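Local coordinates for solute-binding protein Csal_2479 (Chromohalobacter salexigens, PDB 4P1L) that binds D-glucuronate in vitro and is probably part of a tripartite ATP-independent periplasmic (TRAP) system that carries the solute into the cytoplasm, at residues Asn30-Pro33 / Pro34-Asn38; Ala46-Val49 / Ala50-Glu54; Asp119-Ile122 / Gly123-Ala127; Ser276-Lys279 / Ile280-Gly284; Leu148-Thr151 / Asp152-Val155. One frame throughout, in Å; residues are numbered along the deposited sequence. Where two conformers were deposited one is given.

Contact 1 (Asn30-Pro33 / Pro34-Asn38). With BDP (beta-D-glucopyranuronic acid), chain C.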
loop_
_atom_site.group_PDB
_atom_site.type_symbol
_atom_site.label_atom_id
_atom_site.label_comp_id
_atom_site.label_asym_id
_atom_site.label_seq_id
_atom_site.Cartn_x
_atom_site.Cartn_y
_atom_site.Cartn_z
ATOM N N ASN A 30 -3.273 3.813 11.842
ATOM C CA ASN A 30 -2.888 4.393 10.556
ATOM C C ASN A 30 -1.428 4.804 10.659
ATOM O O ASN A 30 -1.030 5.375 11.669
ATOM C CB ASN A 30 -3.784 5.602 10.284
ATOM C CG ASN A 30 -3.430 6.337 9.043
ATOM O OD1 ASN A 30 -2.911 5.760 8.066
ATOM N ND2 ASN A 30 -3.799 7.615 9.013
ATOM N N ILE A 31 -0.625 4.488 9.641
ATOM C CA ILE A 31 0.777 4.868 9.648
ATOM C C ILE A 31 0.977 6.361 9.290
ATOM O O ILE A 31 1.997 6.971 9.668
ATOM C CB ILE A 31 1.614 3.961 8.679
ATOM C CG1 ILE A 31 3.116 4.173 8.869
ATOM C CG2 ILE A 31 1.262 4.202 7.194
ATOM C CD1 ILE A 31 3.983 3.020 8.329
ATOM N N HIS A 32 0.016 6.930 8.550
ATOM C CA HIS A 32 0.165 8.279 7.969
ATOM C C HIS A 32 -0.315 9.361 8.949
ATOM O O HIS A 32 -0.953 9.060 9.961
ATOM C CB HIS A 32 -0.634 8.398 6.667
ATOM C CG HIS A 32 -0.185 7.446 5.590
ATOM N ND1 HIS A 32 0.954 7.658 4.846
ATOM C CD2 HIS A 32 -0.719 6.281 5.140
ATOM C CE1 HIS A 32 1.114 6.659 3.988
ATOM N NE2 HIS A 32 0.109 5.814 4.147
ATOM N N PRO A 33 0.005 10.628 8.647
ATOM C CA PRO A 33 -0.556 11.718 9.465
ATOM C C PRO A 33 -2.084 11.794 9.333
ATOM O O PRO A 33 -2.635 11.309 8.331
ATOM C CB PRO A 33 0.091 12.970 8.873
ATOM C CG PRO A 33 1.310 12.479 8.130
ATOM C CD PRO A 33 0.960 11.115 7.630
ATOM N N PRO A 34 -2.764 12.418 10.310
ATOM C CA PRO A 34 -4.214 12.567 10.260
ATOM C C PRO A 34 -4.686 13.246 8.969
ATOM O O PRO A 34 -5.755 12.902 8.518
ATOM C CB PRO A 34 -4.544 13.456 11.481
ATOM C CG PRO A 34 -3.333 13.412 12.362
ATOM C CD PRO A 34 -2.161 13.006 11.522
ATOM N N SER A 35 -3.916 14.184 8.408
ATOM C CA SER A 35 -4.377 14.943 7.248
ATOM C C SER A 35 -4.115 14.253 5.897
ATOM O O SER A 35 -4.527 14.741 4.838
ATOM C CB SER A 35 -3.729 16.327 7.248
ATOM O OG SER A 35 -2.338 16.186 7.001
ATOM N N TYR A 36 -3.423 13.128 5.925
ATOM C CA TYR A 36 -3.216 12.340 4.722
ATOM C C TYR A 36 -4.582 11.820 4.244
ATOM O O TYR A 36 -5.462 11.622 5.052
ATOM C CB TYR A 36 -2.311 11.186 5.104
ATOM C CG TYR A 36 -1.664 10.442 3.965
ATOM C CD1 TYR A 36 -0.559 10.966 3.328
ATOM C CD2 TYR A 36 -2.117 9.187 3.588
ATOM C CE1 TYR A 36 0.077 10.271 2.303
ATOM C CE2 TYR A 36 -1.484 8.450 2.556
ATOM C CZ TYR A 36 -0.378 9.016 1.933
ATOM O OH TYR A 36 0.282 8.363 0.920
ATOM N N PRO A 37 -4.756 11.576 2.934
ATOM C CA PRO A 37 -6.073 11.099 2.500
ATOM C C PRO A 37 -6.596 9.917 3.311
ATOM O O PRO A 37 -7.777 9.922 3.676
ATOM C CB PRO A 37 -5.825 10.702 1.052
ATOM C CG PRO A 37 -4.785 11.695 0.608
ATOM C CD PRO A 37 -3.876 11.858 1.787
ATOM N N ASN A 38 -5.740 8.917 3.558
ATOM C CA ASN A 38 -6.140 7.765 4.364
ATOM C C ASN A 38 -6.574 8.175 5.768
ATOM O O ASN A 38 -7.498 7.579 6.345
ATOM C CB ASN A 38 -4.992 6.764 4.499
ATOM C CG ASN A 38 -4.521 6.213 3.154
ATOM O OD1 ASN A 38 -4.571 6.882 2.117
ATOM N ND2 ASN A 38 -4.047 4.987 3.182
HETATM C C1 BDP C . 2.815 3.953 1.609
HETATM C C2 BDP C . 1.757 3.092 2.284
HETATM C C3 BDP C . 2.117 2.905 3.708
HETATM C C4 BDP C . 3.459 2.246 3.752
HETATM C C5 BDP C . 4.520 3.104 3.014
HETATM C C6 BDP C . 5.902 2.454 2.992
HETATM O O2 BDP C . 0.536 3.804 2.178
HETATM O O3 BDP C . 1.110 1.917 4.279
HETATM O O4 BDP C . 3.870 2.039 5.115
HETATM O O5 BDP C . 4.101 3.319 1.703
HETATM O O6A BDP C . 6.613 2.664 1.957
HETATM O O1 BDP C . 2.513 4.093 0.264
HETATM O O6B BDP C . 6.308 1.826 3.993
#
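His-32 NE2 donates a hydrogen bond to O2 of the bound beta-D-glucuronate, 2.8 Å away, with an N-H...O angle of 149°. The hydroxyl oxygen lies at the edge of the imidazole, near its plane. The ring is packed on both faces. Ile-31 CG2 sits over one face, toward the rim. The ring of Tyr-36 lies against the other as an offset stack, with centroids 3.7 Å apart and planes only 6° from parallel. His-32 CG comes within 3.3 Å of Tyr-36 CD2. Tyr-36 reaches this place because its CG is anti to the backbone N (chi1 -164°). Its far face is covered by Pro-37 CD, and its OH is hydrogen-bonded to Ser-211 OG. An alanine at Tyr-36 would remove the stacking ring and is likely to leave the imidazole free to turn away from the sugar.

The backbone around the histidine is also fixed. Asn-30 OD1 accepts from His-32 N at 3.2 Å, from above its carbonyl plane, which makes an Asx turn, while Asn-30 ND2 bonds to His-63 ND1. Pro-33 O accepts from Tyr-36 N at 3.1 Å and closes a type I beta turn. Tyr-36 is then the N-cap of the next helix. Two residues on, within the first helical turn, the amide of Asn-38 bonds to Asn-86 and Gln-265.

The loop thus joins strand 26-29 to helix 37-52. Tyr-36 reaches across from its start to helix 209-214 and to Trp-269 of helix 248-282.

Contact 2 (Ala46-Val49 / Ala50-Glu54)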
loop_
_atom_site.group_PDB
_atom_site.type_symbol
_atom_site.label_atom_id
_atom_site.label_comp_id
_atom_site.label_asym_id
_atom_site.label_seq_id
_atom_site.Cartn_x
_atom_site.Cartn_y
_atom_site.Cartn_z
ATOM N N ALA A 46 -14.638 6.442 11.496
ATOM C CA ALA A 46 -14.818 6.428 12.938
ATOM C C ALA A 46 -16.105 7.155 13.345
ATOM O O ALA A 46 -16.863 6.668 14.182
ATOM C CB ALA A 46 -13.614 7.055 13.640
ATOM N N LYS A 47 -16.331 8.331 12.765
ATOM C CA LYS A 47 -17.540 9.088 13.078
ATOM C C LYS A 47 -18.800 8.363 12.655
ATOM O O LYS A 47 -19.773 8.287 13.417
ATOM C CB LYS A 47 -17.515 10.465 12.417
ATOM C CG LYS A 47 -16.484 11.385 12.997
ATOM C CD LYS A 47 -16.309 12.630 12.119
ATOM C CE LYS A 47 -15.444 13.678 12.827
ATOM N NZ LYS A 47 -13.974 13.399 12.749
ATOM N N GLU A 48 -18.798 7.863 11.423
ATOM C CA GLU A 48 -19.981 7.224 10.868
ATOM C C GLU A 48 -20.325 5.961 11.671
ATOM O O GLU A 48 -21.493 5.678 11.951
ATOM C CB GLU A 48 -19.771 6.924 9.386
ATOM C CG GLU A 48 -21.030 6.512 8.659
ATOM C CD GLU A 48 -20.840 6.397 7.162
ATOM O OE1 GLU A 48 -19.979 7.113 6.618
ATOM O OE2 GLU A 48 -21.550 5.591 6.515
ATOM N N VAL A 49 -19.307 5.214 12.078
ATOM C CA VAL A 49 -19.526 4.045 12.933
ATOM C C VAL A 49 -20.201 4.444 14.263
ATOM O O VAL A 49 -21.239 3.879 14.641
ATOM C CB VAL A 49 -18.214 3.281 13.202
ATOM C CG1 VAL A 49 -18.400 2.238 14.296
ATOM C CG2 VAL A 49 -17.708 2.647 11.909
ATOM N N ALA A 50 -19.652 5.431 14.963
ATOM C CA ALA A 50 -20.256 5.872 16.223
ATOM C C ALA A 50 -21.721 6.321 16.014
ATOM O O ALA A 50 -22.600 5.966 16.790
ATOM C CB ALA A 50 -19.430 6.992 16.843
ATOM N N GLU A 51 -21.982 7.074 14.948
ATOM C CA GLU A 51 -23.335 7.560 14.657
ATOM C C GLU A 51 -24.274 6.413 14.293
ATOM O O GLU A 51 -25.386 6.320 14.814
ATOM C CB GLU A 51 -23.298 8.603 13.533
ATOM C CG GLU A 51 -22.519 9.865 13.928
ATOM C CD GLU A 51 -21.979 10.652 12.738
ATOM O OE1 GLU A 51 -22.187 10.224 11.577
ATOM O OE2 GLU A 51 -21.364 11.715 12.980
ATOM N N LYS A 52 -23.827 5.516 13.424
ATOM C CA LYS A 52 -24.706 4.450 12.967
ATOM C C LYS A 52 -24.989 3.419 14.044
ATOM O O LYS A 52 -25.992 2.719 13.951
ATOM C CB LYS A 52 -24.127 3.743 11.754
ATOM C CG LYS A 52 -24.249 4.498 10.439
ATOM C CD LYS A 52 -24.079 3.510 9.277
ATOM C CE LYS A 52 -23.810 4.199 7.953
ATOM N NZ LYS A 52 -25.037 4.857 7.397
ATOM N N THR A 53 -24.100 3.292 15.034
ATOM C CA THR A 53 -24.290 2.305 16.097
ATOM C C THR A 53 -24.820 2.949 17.369
ATOM O O THR A 53 -24.789 2.339 18.429
ATOM C CB THR A 53 -22.996 1.510 16.452
ATOM O OG1 THR A 53 -22.003 2.384 17.019
ATOM C CG2 THR A 53 -22.433 0.823 15.234
ATOM N N GLU A 54 -25.267 4.196 17.263
ATOM C CA GLU A 54 -25.760 4.927 18.424
ATOM C C GLU A 54 -24.784 4.845 19.608
ATOM O O GLU A 54 -25.185 4.660 20.759
ATOM C CB GLU A 54 -27.154 4.412 18.801
ATOM C CG GLU A 54 -28.163 4.637 17.674
ATOM C CD GLU A 54 -29.453 3.849 17.845
ATOM O OE1 GLU A 54 -29.582 3.102 18.839
ATOM O OE2 GLU A 54 -30.335 3.981 16.966
#
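The carboxylate of Glu-51 lies back on the preceding turn, that of Glu-48 beside a lysine four residues on. Glu-51 turns one face of its carboxylate over the carbonyl of Lys-47, with CD 3.3 Å from Lys-47 O. Glu-48 sets OE2 beside the end of Lys-52, and the two chains run side by side in the same direction. OE2 is nearer to Lys-52 CE than to NZ. The salt bridge from Glu-48 OE2 to Lys-52 NZ is long, 3.7 Å.

The last turn of helix 37-52 closes on Val-49 O. It accepts from Thr-53 N at 2.9 Å and from Thr-53 OG1 at 2.9 Å. A chi1 of 65° turns the hydroxyl back toward this carbonyl. The same OG1 also bonds to Val-57 N. A valine in place of Thr-53 would probably leave Val-57 N without its mate and Val-49 O with one grip fewer. Glu-54, with positive phi, ends the helix in a Schellman motif, and its N bonds to Glu-51 O.

Val-49 packs on helix 248-282. There Asp-260 lies close to Glu-48, so Lys-52 probably offsets some of the gathered negative charge, though only loosely.

Contact 3 (Asp119-Ile122 / Gly123-Ala127)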
loop_
_atom_site.group_PDB
_atom_site.type_symbol
_atom_site.label_atom_id
_atom_site.label_comp_id
_atom_site.label_asym_id
_atom_site.label_seq_id
_atom_site.Cartn_x
_atom_site.Cartn_y
_atom_site.Cartn_z
ATOM N N ASP A 119 -12.871 -4.487 -6.307
ATOM C CA ASP A 119 -14.274 -4.306 -5.906
ATOM C C ASP A 119 -15.151 -5.440 -6.415
ATOM O O ASP A 119 -16.339 -5.505 -6.091
ATOM C CB ASP A 119 -14.834 -2.986 -6.458
ATOM C CG ASP A 119 -14.282 -1.750 -5.745
ATOM O OD1 ASP A 119 -13.808 -1.849 -4.589
ATOM O OD2 ASP A 119 -14.353 -0.658 -6.364
ATOM N N GLY A 120 -14.594 -6.304 -7.260
ATOM C CA GLY A 120 -15.343 -7.429 -7.772
ATOM C C GLY A 120 -14.967 -8.742 -7.116
ATOM O O GLY A 120 -14.431 -8.786 -5.995
ATOM N N GLU A 121 -15.243 -9.825 -7.832
ATOM C CA GLU A 121 -15.087 -11.166 -7.274
ATOM C C GLU A 121 -13.654 -11.481 -6.878
ATOM O O GLU A 121 -13.418 -12.137 -5.873
ATOM C CB GLU A 121 -15.603 -12.223 -8.264
ATOM C CG GLU A 121 -15.472 -13.644 -7.757
ATOM C CD GLU A 121 -14.109 -14.276 -8.046
ATOM O OE1 GLU A 121 -13.492 -13.982 -9.104
ATOM O OE2 GLU A 121 -13.653 -15.092 -7.206
ATOM N N ILE A 122 -12.690 -11.011 -7.658
ATOM C CA ILE A 122 -11.291 -11.259 -7.339
ATOM C C ILE A 122 -10.948 -10.628 -5.971
ATOM O O ILE A 122 -10.266 -11.243 -5.148
ATOM C CB ILE A 122 -10.393 -10.729 -8.459
ATOM C CG1 ILE A 122 -10.527 -11.607 -9.695
ATOM C CG2 ILE A 122 -8.943 -10.652 -8.015
ATOM C CD1 ILE A 122 -9.798 -11.056 -10.915
ATOM N N GLY A 123 -11.448 -9.425 -5.709
ATOM C CA GLY A 123 -11.222 -8.810 -4.409
ATOM C C GLY A 123 -11.742 -9.675 -3.264
ATOM O O GLY A 123 -11.155 -9.713 -2.169
ATOM N N GLU A 124 -12.845 -10.377 -3.498
ATOM C CA GLU A 124 -13.425 -11.227 -2.456
ATOM C C GLU A 124 -12.492 -12.380 -2.110
ATOM O O GLU A 124 -12.433 -12.810 -0.963
ATOM C CB GLU A 124 -14.800 -11.769 -2.870
ATOM C CG GLU A 124 -15.945 -10.780 -2.717
ATOM C CD GLU A 124 -16.196 -10.369 -1.262
ATOM O OE1 GLU A 124 -16.017 -11.200 -0.342
ATOM O OE2 GLU A 124 -16.565 -9.198 -1.046
ATOM N N ARG A 125 -11.770 -12.900 -3.099
ATOM C CA ARG A 125 -10.813 -13.967 -2.823
ATOM C C ARG A 125 -9.725 -13.450 -1.863
ATOM O O ARG A 125 -9.195 -14.206 -1.053
ATOM C CB ARG A 125 -10.132 -14.440 -4.098
ATOM C CG ARG A 125 -11.001 -15.228 -5.010
ATOM C CD ARG A 125 -10.196 -15.730 -6.195
ATOM N NE ARG A 125 -10.863 -15.440 -7.461
ATOM C CZ ARG A 125 -10.366 -15.722 -8.661
ATOM N NH1 ARG A 125 -9.187 -16.325 -8.771
ATOM N NH2 ARG A 125 -11.056 -15.403 -9.752
ATOM N N PHE A 126 -9.332 -12.188 -2.005
ATOM C CA PHE A 126 -8.336 -11.610 -1.084
ATOM C C PHE A 126 -8.910 -11.428 0.321
ATOM O O PHE A 126 -8.233 -11.701 1.330
ATOM C CB PHE A 126 -7.771 -10.290 -1.602
ATOM C CG PHE A 126 -6.848 -10.462 -2.770
ATOM C CD1 PHE A 126 -5.566 -10.974 -2.586
ATOM C CD2 PHE A 126 -7.258 -10.135 -4.048
ATOM C CE1 PHE A 126 -4.729 -11.156 -3.642
ATOM C CE2 PHE A 126 -6.411 -10.326 -5.126
ATOM C CZ PHE A 126 -5.142 -10.825 -4.927
ATOM N N ALA A 127 -10.157 -10.976 0.389
ATOM C CA ALA A 127 -10.830 -10.854 1.668
ATOM C C ALA A 127 -10.910 -12.223 2.348
ATOM O O ALA A 127 -10.657 -12.341 3.540
ATOM C CB ALA A 127 -12.235 -10.272 1.492
#
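Arg-125 CB lies over the preceding turn, 3.4 Å from Ile-122 O. CG comes next and passes Glu-121 OE2 at 3.4 Å. CD runs past the same oxygen. NE then donates to Glu-121 OE2 at 2.8 Å, with an N-H...O angle of 150°. At the tip, NH2 donates to Glu-121 OE1 at 2.9 Å and is straighter, at 167°. The arginine therefore grips the carboxylate side-on, one nitrogen to each oxygen. OE1 uses its syn lone pair and lies in the guanidinium plane. OE2 is tilted from that plane, and the two flat groups stand 30° apart.

Glu-121 has CG anti to the backbone N, and a bend at chi2 swings its carboxylate forward along the helix to meet the arginine. Ile-122 CG1 sits over one face of the guanidinium, 3.8 Å from NH2. The other branch of the isoleucine, CG2, touches Phe-126 CE2 at 3.9 Å, and these two side chains run side by side.

Arg-125 NH2 has a second anionic partner, Asp-320 of helix 315-323. Leu-317 of that helix packs on Ile-122, Arg-125 and Phe-126, and Ile-117 of helix 111-118 also touches Ile-122.

Gly-120 is the N-cap, and the backbone bonds of the first turn, such as Glu-124 N to Gly-120 O, are weak. The whole is an i to i+4 glutamate-arginine salt bridge at a helix start, where the positive end of the helix dipole probably also favours the acid.

Contact 4 (Ser276-Lys279 / Ile280-Gly284)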
loop_
_atom_site.group_PDB
_atom_site.type_symbol
_atom_site.label_atom_id
_atom_site.label_comp_id
_atom_site.label_asym_id
_atom_site.label_seq_id
_atom_site.Cartn_x
_atom_site.Cartn_y
_atom_site.Cartn_z
ATOM N N SER A 276 0.140 16.984 -4.067
ATOM C CA SER A 276 1.505 16.599 -3.690
ATOM C C SER A 276 2.451 16.839 -4.874
ATOM O O SER A 276 3.562 17.382 -4.715
ATOM C CB SER A 276 1.583 15.145 -3.176
ATOM O OG SER A 276 1.010 15.060 -1.877
ATOM N N LYS A 277 2.008 16.474 -6.076
ATOM C CA LYS A 277 2.843 16.693 -7.260
ATOM C C LYS A 277 3.206 18.155 -7.470
ATOM O O LYS A 277 4.362 18.483 -7.772
ATOM C CB LYS A 277 2.167 16.166 -8.512
ATOM C CG LYS A 277 3.029 16.243 -9.748
ATOM C CD LYS A 277 2.343 15.560 -10.914
ATOM C CE LYS A 277 3.109 15.789 -12.196
ATOM N NZ LYS A 277 2.376 15.239 -13.347
ATOM N N GLN A 278 2.226 19.038 -7.337
ATOM C CA GLN A 278 2.481 20.455 -7.564
ATOM C C GLN A 278 3.446 20.987 -6.506
ATOM O O GLN A 278 4.330 21.794 -6.799
ATOM C CB GLN A 278 1.189 21.271 -7.546
ATOM C CG GLN A 278 1.374 22.682 -8.153
ATOM C CD GLN A 278 2.058 22.658 -9.532
ATOM O OE1 GLN A 278 1.588 21.999 -10.472
ATOM N NE2 GLN A 278 3.186 23.360 -9.643
ATOM N N LYS A 279 3.290 20.513 -5.282
ATOM C CA LYS A 279 4.161 20.950 -4.210
ATOM C C LYS A 279 5.609 20.534 -4.470
ATOM O O LYS A 279 6.522 21.333 -4.359
ATOM C CB LYS A 279 3.680 20.406 -2.869
ATOM C CG LYS A 279 4.680 20.591 -1.738
ATOM C CD LYS A 279 4.061 20.233 -0.399
ATOM C CE LYS A 279 5.080 20.316 0.721
ATOM N NZ LYS A 279 4.620 19.659 1.995
ATOM N N ILE A 280 5.825 19.286 -4.837
ATOM C CA ILE A 280 7.187 18.836 -5.074
ATOM C C ILE A 280 7.765 19.491 -6.326
ATOM O O ILE A 280 8.962 19.815 -6.367
ATOM C CB ILE A 280 7.280 17.282 -5.142
ATOM C CG1 ILE A 280 6.508 16.748 -6.340
ATOM C CG2 ILE A 280 6.780 16.659 -3.863
ATOM C CD1 ILE A 280 6.728 15.246 -6.555
ATOM N N LEU A 281 6.939 19.754 -7.338
ATOM C CA LEU A 281 7.450 20.466 -8.501
ATOM C C LEU A 281 7.859 21.877 -8.125
ATOM O O LEU A 281 8.927 22.335 -8.529
ATOM C CB LEU A 281 6.447 20.503 -9.651
ATOM C CG LEU A 281 6.315 19.223 -10.478
ATOM C CD1 LEU A 281 5.169 19.379 -11.440
ATOM C CD2 LEU A 281 7.620 18.923 -11.229
ATOM N N ASP A 282 7.024 22.572 -7.354
ATOM C CA ASP A 282 7.361 23.931 -6.930
ATOM C C ASP A 282 8.648 23.976 -6.109
ATOM O O ASP A 282 9.321 25.019 -6.046
ATOM C CB ASP A 282 6.215 24.560 -6.138
ATOM C CG ASP A 282 5.021 24.884 -7.012
ATOM O OD1 ASP A 282 5.173 24.837 -8.252
ATOM O OD2 ASP A 282 3.936 25.175 -6.462
ATOM N N ALA A 283 8.990 22.850 -5.492
ATOM C CA ALA A 283 10.198 22.749 -4.672
ATOM C C ALA A 283 11.463 22.419 -5.475
ATOM O O ALA A 283 12.550 22.328 -4.913
ATOM C CB ALA A 283 10.001 21.721 -3.581
ATOM N N GLY A 284 11.315 22.191 -6.776
ATOM C CA GLY A 284 12.461 21.964 -7.634
ATOM C C GLY A 284 12.782 20.510 -7.942
ATOM O O GLY A 284 13.831 20.235 -8.537
#
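Ile-280 packs tightly against the turn before it, close to where helix 248-282 ends in a Schellman motif. Its CG1 stands between the backbone N and the carbonyl carbon (chi1 65°), an uncommon choice on a helix. This pushes CG1 to 3.1 Å from Lys-277 O and 3.4 Å from Ser-276 O. CG2 lies equally near Ser-276 O. The buried side chain fits among Tyr-209, Tyr-212 and Glu-213 of helix 209-214 and Ile-287 of strand 286-288. Ser-276 OG and Lys-279 NZ face the same helix, and both bond to Glu-213.

Under these side chains the backbone is regular. Ile-280 N bonds to Ser-276 O at 3.0 Å, and Leu-281 and Asp-282 repeat the pattern. The ladder frays at its last rung, where Ala-283 N to Lys-279 O is weak. Gly-284 has phi 98°, a backbone shape that suits glycine. Its N bonds back to Leu-281 O at 3.0 Å.

On an intermediate, partly exposed flank, Lys-277 and Leu-281 run side by side, with CG of the lysine and CD1 of the leucine 4.2 Å apart. Leu-281 also packs on Ile-287. The solvent side is looser. Gln-278 and Asp-282 are both exposed there, and one hydrogen bond joins their ends. Gln-278 bends at chi2 to bring its amide over the aspartate. NE2 keeps OD1 in its own amide plane. Yet Gln-278 NE2, 2.8 Å from Asp-282 OD1, meets that oxygen from above the carboxylate plane, 43° out of it.

Contact 5 (Leu148-Thr151 / Asp152-Val155)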
loop_
_atom_site.group_PDB
_atom_site.type_symbol
_atom_site.label_atom_id
_atom_site.label_comp_id
_atom_site.label_asym_id
_atom_site.label_seq_id
_atom_site.Cartn_x
_atom_site.Cartn_y
_atom_site.Cartn_z
ATOM N N LEU A 148 10.292 5.010 -8.364
ATOM C CA LEU A 148 11.625 5.189 -7.795
ATOM C C LEU A 148 12.005 6.641 -7.624
ATOM O O LEU A 148 11.845 7.454 -8.544
ATOM C CB LEU A 148 12.706 4.592 -8.704
ATOM C CG LEU A 148 12.883 3.102 -8.857
ATOM C CD1 LEU A 148 13.896 2.818 -9.992
ATOM C CD2 LEU A 148 13.351 2.489 -7.552
ATOM N N TYR A 149 12.577 6.953 -6.475
ATOM C CA TYR A 149 13.264 8.220 -6.324
ATOM C C TYR A 149 14.634 8.053 -5.697
ATOM O O TYR A 149 14.834 7.142 -4.902
ATOM C CB TYR A 149 12.428 9.209 -5.528
ATOM C CG TYR A 149 11.779 8.698 -4.255
ATOM C CD1 TYR A 149 12.437 8.761 -3.024
ATOM C CD2 TYR A 149 10.478 8.227 -4.270
ATOM C CE1 TYR A 149 11.798 8.362 -1.858
ATOM C CE2 TYR A 149 9.835 7.818 -3.106
ATOM C CZ TYR A 149 10.499 7.866 -1.908
ATOM O OH TYR A 149 9.831 7.461 -0.761
ATOM N N ASN A 150 15.571 8.914 -6.067
ATOM C CA ASN A 150 16.947 8.789 -5.598
ATOM C C ASN A 150 17.648 10.135 -5.566
ATOM O O ASN A 150 17.117 11.153 -6.019
ATOM C CB ASN A 150 17.759 7.763 -6.406
ATOM C CG ASN A 150 18.234 8.295 -7.751
ATOM O OD1 ASN A 150 19.390 8.660 -7.908
ATOM N ND2 ASN A 150 17.349 8.315 -8.721
ATOM N N THR A 151 18.827 10.127 -4.978
ATOM C CA THR A 151 19.556 11.355 -4.717
ATOM C C THR A 151 20.532 11.735 -5.818
ATOM O O THR A 151 21.146 12.802 -5.736
ATOM C CB THR A 151 20.398 11.216 -3.429
ATOM O OG1 THR A 151 21.343 10.156 -3.601
ATOM C CG2 THR A 151 19.533 10.943 -2.233
ATOM N N ASP A 152 20.710 10.870 -6.816
ATOM C CA ASP A 152 21.865 10.967 -7.717
ATOM C C ASP A 152 21.572 11.349 -9.179
ATOM O O ASP A 152 22.211 12.252 -9.718
ATOM C CB ASP A 152 22.672 9.673 -7.671
ATOM C CG ASP A 152 24.006 9.803 -8.385
ATOM O OD1 ASP A 152 24.988 10.218 -7.731
ATOM O OD2 ASP A 152 24.069 9.503 -9.603
ATOM N N HIS A 153 20.617 10.678 -9.820
ATOM C CA HIS A 153 20.355 10.873 -11.250
ATOM C C HIS A 153 18.982 10.385 -11.673
ATOM O O HIS A 153 18.383 9.549 -10.998
ATOM C CB HIS A 153 21.424 10.163 -12.092
ATOM C CG HIS A 153 21.519 8.685 -11.856
ATOM N ND1 HIS A 153 22.427 8.126 -10.982
ATOM C CD2 HIS A 153 20.834 7.647 -12.397
ATOM C CE1 HIS A 153 22.311 6.807 -11.006
ATOM N NE2 HIS A 153 21.348 6.492 -11.854
ATOM N N PRO A 154 18.483 10.891 -12.805
ATOM C CA PRO A 154 17.235 10.351 -13.339
ATOM C C PRO A 154 17.435 8.900 -13.728
ATOM O O PRO A 154 18.495 8.528 -14.242
ATOM C CB PRO A 154 16.965 11.207 -14.583
ATOM C CG PRO A 154 17.829 12.440 -14.411
ATOM C CD PRO A 154 19.007 12.006 -13.620
ATOM N N VAL A 155 16.426 8.088 -13.483
ATOM C CA VAL A 155 16.405 6.724 -14.004
ATOM C C VAL A 155 15.592 6.678 -15.288
ATOM O O VAL A 155 14.406 7.003 -15.293
ATOM C CB VAL A 155 15.801 5.738 -12.975
ATOM C CG1 VAL A 155 15.522 4.386 -13.637
ATOM C CG2 VAL A 155 16.737 5.580 -11.808
#
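A single side-chain amide, that of Asn-150, makes three hydrogen bonds to the backbone of the loop that follows it. OD1 accepts from Asp-152 N at 2.8 Å and from His-153 N at 3.0 Å. The bond from Asp-152 N makes an Asx turn. Both donors come from the same face of the amide, the first well above its plane and the second only tilted from it. ND2 donates to His-153 O at 2.8 Å, with an N-H...O angle of 163°. With chi1 at 78° the amide folds back over its own backbone and reaches the loop. The chain thus turns sharply as it leaves strand 146-150.

Past the amide, Leu-148 CD1 and Val-155 CG1 touch at 4.3 Å, and Leu-164 packs on Asn-150 and His-153.

Asn-150 OD1 also lies over one face of the His-153 ring. At the edge of that ring, ND1 donates to Asp-152 OD2 at 2.5 Å, almost straight and in plane, on the anti lone pair of the oxygen. His-153 NE2 bonds to Asp-160 O, a backbone carbonyl. Both ring nitrogens therefore face acceptors, which is consistent with a doubly protonated, cationic histidine paired with the aspartate.

Contact 1 alone touches the sugar. Contact 2 lies at the far end of the same helix, 37-52, with centres about 20 Å apart. Helix 248-282 ties most of the set together: contact 2 packs near its start, Asp-119 of contact 3 bridges to Arg-266, Tyr-36 of contact 1 meets Trp-269, and contact 4 is its end. Contacts 1 and 4 come within about 6 Å at their nearest atoms, and the side chain of Ser-276 is about 11 Å from the ligand. Contact 5 takes in the end of the strand that carries glucuronate-binding Arg-146. Contact 3 lies about 25 Å from contact 1 between centres, though the side chain of Phe-126 is about 11 Å from that of Glu-234.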